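PDB 4OVK: periplasmic binding protein from Veillonella parvula, which probably captures a solute outside the cell membrane and delivers it to an ABC transporter for uptake. Local coordinates for residues V17-K29 against L121-L133. Sequence-based numbering, arbitrary orientation.
Sequences VTDLTGTDVSMKK and LGIPAVSIKYGTL
D19 and S127 join the N-terminal beta hairpin, strands 14-18 and 24-28, to strand 125-128, an outermost strand of the parallel sheet in one lobe of this periplasmic binding protein. The hairpin's type I turn, D19 to G22, lies against that strand: S127 N donates to D19 OD2 at 2.9 Å, from above the carboxylate plane, and L20 N returns a bond to S127 O at 3.2 Å. A chi1 of 74° tucks the D19 carboxylate over its own backbone, with OD2 toward S127 and OD1 facing the turn, where T21 N closes an Asx turn and T21 OG1 and T23 N also donate. With an alanine in place of D19, S127 N would probably lose its acceptor, and the three turn donors their shared oxygen.

The tight apolar side is built on V126, whose CG1 meets M27 CE at 3.7 Å and V25 CG2 at 4.0 Å; I146 of helix 133-147 also touches V126. P124 CB and CG rest against M27 CB. The open end is looser: exposed T21 lays CG2 3.8 Å from S127 CB, and K129 NZ bonds L20 O only weakly. A water donates to D19 OD2 at 2.6 Å and hydrogen-bonds S127 OG at 2.7 Å.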
loop_
_atom_site.group_PDB
_atom_site.type_symbol
_atom_site.label_atom_id
_atom_site.label_comp_id
_atom_site.label_asym_id
_atom_site.label_seq_id
_atom_site.Cartn_x
_atom_site.Cartn_y
_atom_site.Cartn_z
ATOM N N VAL A 17 -26.511 0.537 -0.746
ATOM C CA VAL A 17 -25.290 -0.120 -1.140
ATOM C C VAL A 17 -25.029 -1.251 -0.161
ATOM O O VAL A 17 -25.233 -1.099 1.041
ATOM C CB VAL A 17 -24.111 0.866 -1.140
ATOM C CG1 VAL A 17 -22.863 0.170 -1.617
ATOM C CG2 VAL A 17 -24.406 2.041 -2.060
ATOM N N THR A 18 -24.582 -2.384 -0.683
ATOM C CA THR A 18 -24.231 -3.520 0.152
ATOM C C THR A 18 -22.730 -3.464 0.423
ATOM O O THR A 18 -21.946 -3.445 -0.521
ATOM C CB THR A 18 -24.580 -4.836 -0.554
ATOM O OG1 THR A 18 -25.968 -4.829 -0.919
ATOM C CG2 THR A 18 -24.277 -6.027 0.346
ATOM N N ASP A 19 -22.334 -3.413 1.697
ATOM C CA ASP A 19 -20.905 -3.319 2.050
ATOM C C ASP A 19 -20.270 -4.705 2.154
ATOM O O ASP A 19 -20.895 -5.709 1.799
ATOM C CB ASP A 19 -20.668 -2.438 3.295
ATOM C CG ASP A 19 -21.075 -3.095 4.601
ATOM O OD1 ASP A 19 -21.305 -4.321 4.622
ATOM O OD2 ASP A 19 -21.143 -2.354 5.630
ATOM N N LEU A 20 -19.019 -4.754 2.601
ATOM C CA LEU A 20 -18.233 -5.988 2.532
ATOM C C LEU A 20 -18.629 -7.015 3.599
ATOM O O LEU A 20 -18.181 -8.163 3.540
ATOM C CB LEU A 20 -16.725 -5.680 2.571
ATOM C CG LEU A 20 -16.080 -5.396 1.209
ATOM C CD1 LEU A 20 -16.876 -4.434 0.361
ATOM C CD2 LEU A 20 -14.652 -4.908 1.366
ATOM N N THR A 21 -19.475 -6.607 4.552
ATOM C CA THR A 21 -20.039 -7.520 5.541
ATOM C C THR A 21 -21.416 -8.036 5.099
ATOM O O THR A 21 -22.045 -8.825 5.801
ATOM C CB THR A 21 -20.193 -6.830 6.911
ATOM O OG1 THR A 21 -21.147 -5.760 6.818
ATOM C CG2 THR A 21 -18.852 -6.281 7.376
ATOM N N GLY A 22 -21.876 -7.587 3.933
ATOM C CA GLY A 22 -23.202 -7.949 3.442
ATOM C C GLY A 22 -24.312 -7.115 4.061
ATOM O O GLY A 22 -25.485 -7.469 3.947
ATOM N N THR A 23 -23.943 -6.006 4.705
ATOM C CA THR A 23 -24.912 -5.096 5.308
ATOM C C THR A 23 -25.399 -4.098 4.262
ATOM O O THR A 23 -24.591 -3.454 3.574
ATOM C CB THR A 23 -24.287 -4.321 6.487
ATOM O OG1 THR A 23 -23.825 -5.244 7.474
ATOM C CG2 THR A 23 -25.291 -3.364 7.116
ATOM N N ASP A 24 -26.717 -3.963 4.142
ATOM C CA ASP A 24 -27.313 -2.980 3.236
ATOM C C ASP A 24 -27.349 -1.624 3.935
ATOM O O ASP A 24 -27.907 -1.504 5.022
ATOM C CB ASP A 24 -28.727 -3.401 2.816
ATOM C CG ASP A 24 -28.738 -4.522 1.797
ATOM O OD1 ASP A 24 -27.689 -4.811 1.184
ATOM O OD2 ASP A 24 -29.817 -5.123 1.601
ATOM N N VAL A 25 -26.731 -0.620 3.314
ATOM C CA VAL A 25 -26.592 0.706 3.901
ATOM C C VAL A 25 -27.279 1.734 3.013
ATOM O O VAL A 25 -26.915 1.883 1.842
ATOM C CB VAL A 25 -25.105 1.121 4.027
ATOM C CG1 VAL A 25 -24.993 2.489 4.684
ATOM C CG2 VAL A 25 -24.304 0.080 4.796
ATOM N N SER A 26 -28.269 2.435 3.566
ATOM C CA SER A 26 -28.934 3.539 2.869
ATOM C C SER A 26 -28.137 4.820 3.010
ATOM O O SER A 26 -27.597 5.090 4.069
ATOM C CB SER A 26 -30.328 3.775 3.447
ATOM O OG SER A 26 -31.147 2.672 3.182
HETATM N N MSE A 27 -28.087 5.606 1.937
HETATM C CA MSE A 27 -27.348 6.866 1.911
HETATM C C MSE A 27 -27.904 7.717 0.803
HETATM O O MSE A 27 -28.695 7.244 -0.018
HETATM C CB MSE A 27 -25.843 6.597 1.736
HETATM C CG MSE A 27 -25.520 5.974 0.373
HETATM SE SE MSE A 27 -23.622 5.489 0.244
HETATM C CE MSE A 27 -23.663 4.037 1.561
ATOM N N LYS A 28 -27.498 8.979 0.751
ATOM C CA LYS A 28 -27.917 9.865 -0.330
ATOM C C LYS A 28 -27.431 9.315 -1.668
ATOM O O LYS A 28 -26.352 8.723 -1.757
ATOM C CB LYS A 28 -27.391 11.283 -0.119
ATOM C CG LYS A 28 -28.013 11.977 1.078
ATOM C CD LYS A 28 -27.372 13.321 1.376
ATOM C CE LYS A 28 -28.198 14.048 2.430
ATOM N NZ LYS A 28 -27.421 15.036 3.221
ATOM N N LYS A 29 -28.233 9.505 -2.707
ATOM C CA LYS A 29 -27.878 9.070 -4.054
ATOM C C LYS A 29 -26.601 9.783 -4.503
ATOM O O LYS A 29 -25.704 9.164 -5.084
ATOM C CB LYS A 29 -29.041 9.344 -5.022
ATOM C CG LYS A 29 -28.860 8.741 -6.409
ATOM C CD LYS A 29 -30.197 8.369 -7.047
ATOM C CE LYS A 29 -31.050 9.583 -7.379
ATOM N NZ LYS A 29 -30.669 10.207 -8.679
ATOM N N LEU A 121 -27.064 8.438 14.776
ATOM C CA LEU A 121 -26.785 9.859 14.557
ATOM C C LEU A 121 -27.128 10.336 13.142
ATOM O O LEU A 121 -26.865 11.482 12.799
ATOM C CB LEU A 121 -25.309 10.139 14.873
ATOM C CG LEU A 121 -24.938 9.928 16.343
ATOM C CD1 LEU A 121 -23.429 9.932 16.523
ATOM C CD2 LEU A 121 -25.584 10.993 17.214
ATOM N N GLY A 122 -27.705 9.456 12.330
ATOM C CA GLY A 122 -28.108 9.796 10.971
ATOM C C GLY A 122 -26.953 9.798 9.978
ATOM O O GLY A 122 -27.038 10.439 8.931
ATOM N N ILE A 123 -25.879 9.080 10.299
ATOM C CA ILE A 123 -24.690 9.069 9.458
ATOM C C ILE A 123 -24.442 7.666 8.912
ATOM O O ILE A 123 -24.078 6.755 9.672
ATOM C CB ILE A 123 -23.444 9.546 10.222
ATOM C CG1 ILE A 123 -23.674 10.944 10.816
ATOM C CG2 ILE A 123 -22.226 9.546 9.297
ATOM C CD1 ILE A 123 -22.617 11.340 11.816
ATOM N N PRO A 124 -24.632 7.484 7.597
ATOM C CA PRO A 124 -24.366 6.166 7.010
ATOM C C PRO A 124 -22.910 5.764 7.158
ATOM O O PRO A 124 -22.018 6.618 7.111
ATOM C CB PRO A 124 -24.724 6.360 5.535
ATOM C CG PRO A 124 -25.729 7.478 5.545
ATOM C CD PRO A 124 -25.231 8.409 6.611
ATOM N N ALA A 125 -22.689 4.476 7.337
ATOM C CA ALA A 125 -21.346 3.916 7.468
ATOM C C ALA A 125 -21.262 2.599 6.705
ATOM O O ALA A 125 -22.187 1.780 6.763
ATOM C CB ALA A 125 -21.015 3.701 8.924
ATOM N N VAL A 126 -20.149 2.405 6.003
ATOM C CA VAL A 126 -19.907 1.175 5.261
ATOM C C VAL A 126 -18.662 0.523 5.799
ATOM O O VAL A 126 -17.648 1.196 6.044
ATOM C CB VAL A 126 -19.807 1.375 3.730
ATOM C CG1 VAL A 126 -21.155 1.830 3.159
ATOM C CG2 VAL A 126 -18.727 2.352 3.346
ATOM N N SER A 127 -18.749 -0.791 5.979
ATOM C CA SER A 127 -17.666 -1.552 6.572
ATOM C C SER A 127 -16.863 -2.224 5.476
ATOM O O SER A 127 -17.430 -2.822 4.562
ATOM C CB SER A 127 -18.210 -2.588 7.553
ATOM O OG SER A 127 -18.879 -1.956 8.647
ATOM N N ILE A 128 -15.542 -2.109 5.561
ATOM C CA ILE A 128 -14.658 -2.837 4.673
ATOM C C ILE A 128 -13.768 -3.815 5.466
ATOM O O ILE A 128 -13.851 -3.882 6.696
ATOM C CB ILE A 128 -13.796 -1.875 3.839
ATOM C CG1 ILE A 128 -12.931 -0.993 4.736
ATOM C CG2 ILE A 128 -14.665 -1.014 2.931
ATOM C CD1 ILE A 128 -11.788 -0.398 3.966
ATOM N N LYS A 129 -12.932 -4.562 4.746
ATOM C CA LYS A 129 -12.055 -5.593 5.325
ATOM C C LYS A 129 -10.580 -5.360 5.016
ATOM O O LYS A 129 -10.244 -4.591 4.113
ATOM C CB LYS A 129 -12.416 -6.961 4.771
ATOM C CG LYS A 129 -13.828 -7.435 5.066
ATOM C CD LYS A 129 -13.900 -8.946 4.875
ATOM C CE LYS A 129 -15.326 -9.430 4.698
ATOM N NZ LYS A 129 -16.189 -9.044 5.848
ATOM N N TYR A 130 -9.714 -6.062 5.752
ATOM C CA TYR A 130 -8.254 -5.964 5.585
ATOM C C TYR A 130 -7.594 -7.327 5.562
ATOM O O TYR A 130 -8.118 -8.287 6.144
ATOM C CB TYR A 130 -7.640 -5.160 6.733
ATOM N N GLY A 131 -6.436 -7.396 4.897
ATOM C CA GLY A 131 -5.575 -8.576 4.931
ATOM C C GLY A 131 -5.117 -9.062 3.566
ATOM O O GLY A 131 -4.010 -9.598 3.430
ATOM N N THR A 132 -5.957 -8.869 2.551
ATOM C CA THR A 132 -5.764 -9.519 1.253
ATOM C C THR A 132 -5.815 -8.542 0.086
ATOM O O THR A 132 -6.204 -7.377 0.238
ATOM C CB THR A 132 -6.861 -10.570 1.010
ATOM O OG1 THR A 132 -8.111 -9.908 0.768
ATOM C CG2 THR A 132 -7.002 -11.501 2.228
ATOM N N LEU A 133 -5.447 -9.039 -1.092
ATOM C CA LEU A 133 -5.557 -8.248 -2.313
ATOM C C LEU A 133 -7.001 -8.247 -2.847
ATOM O O LEU A 133 -7.401 -7.281 -3.508
ATOM C CB LEU A 133 -4.562 -8.739 -3.376
ATOM C CG LEU A 133 -4.089 -7.729 -4.439
ATOM C CD1 LEU A 133 -3.667 -6.388 -3.835
ATOM C CD2 LEU A 133 -2.951 -8.335 -5.257
HETATM O O HOH W 1 -21.509 -2.191 8.221
#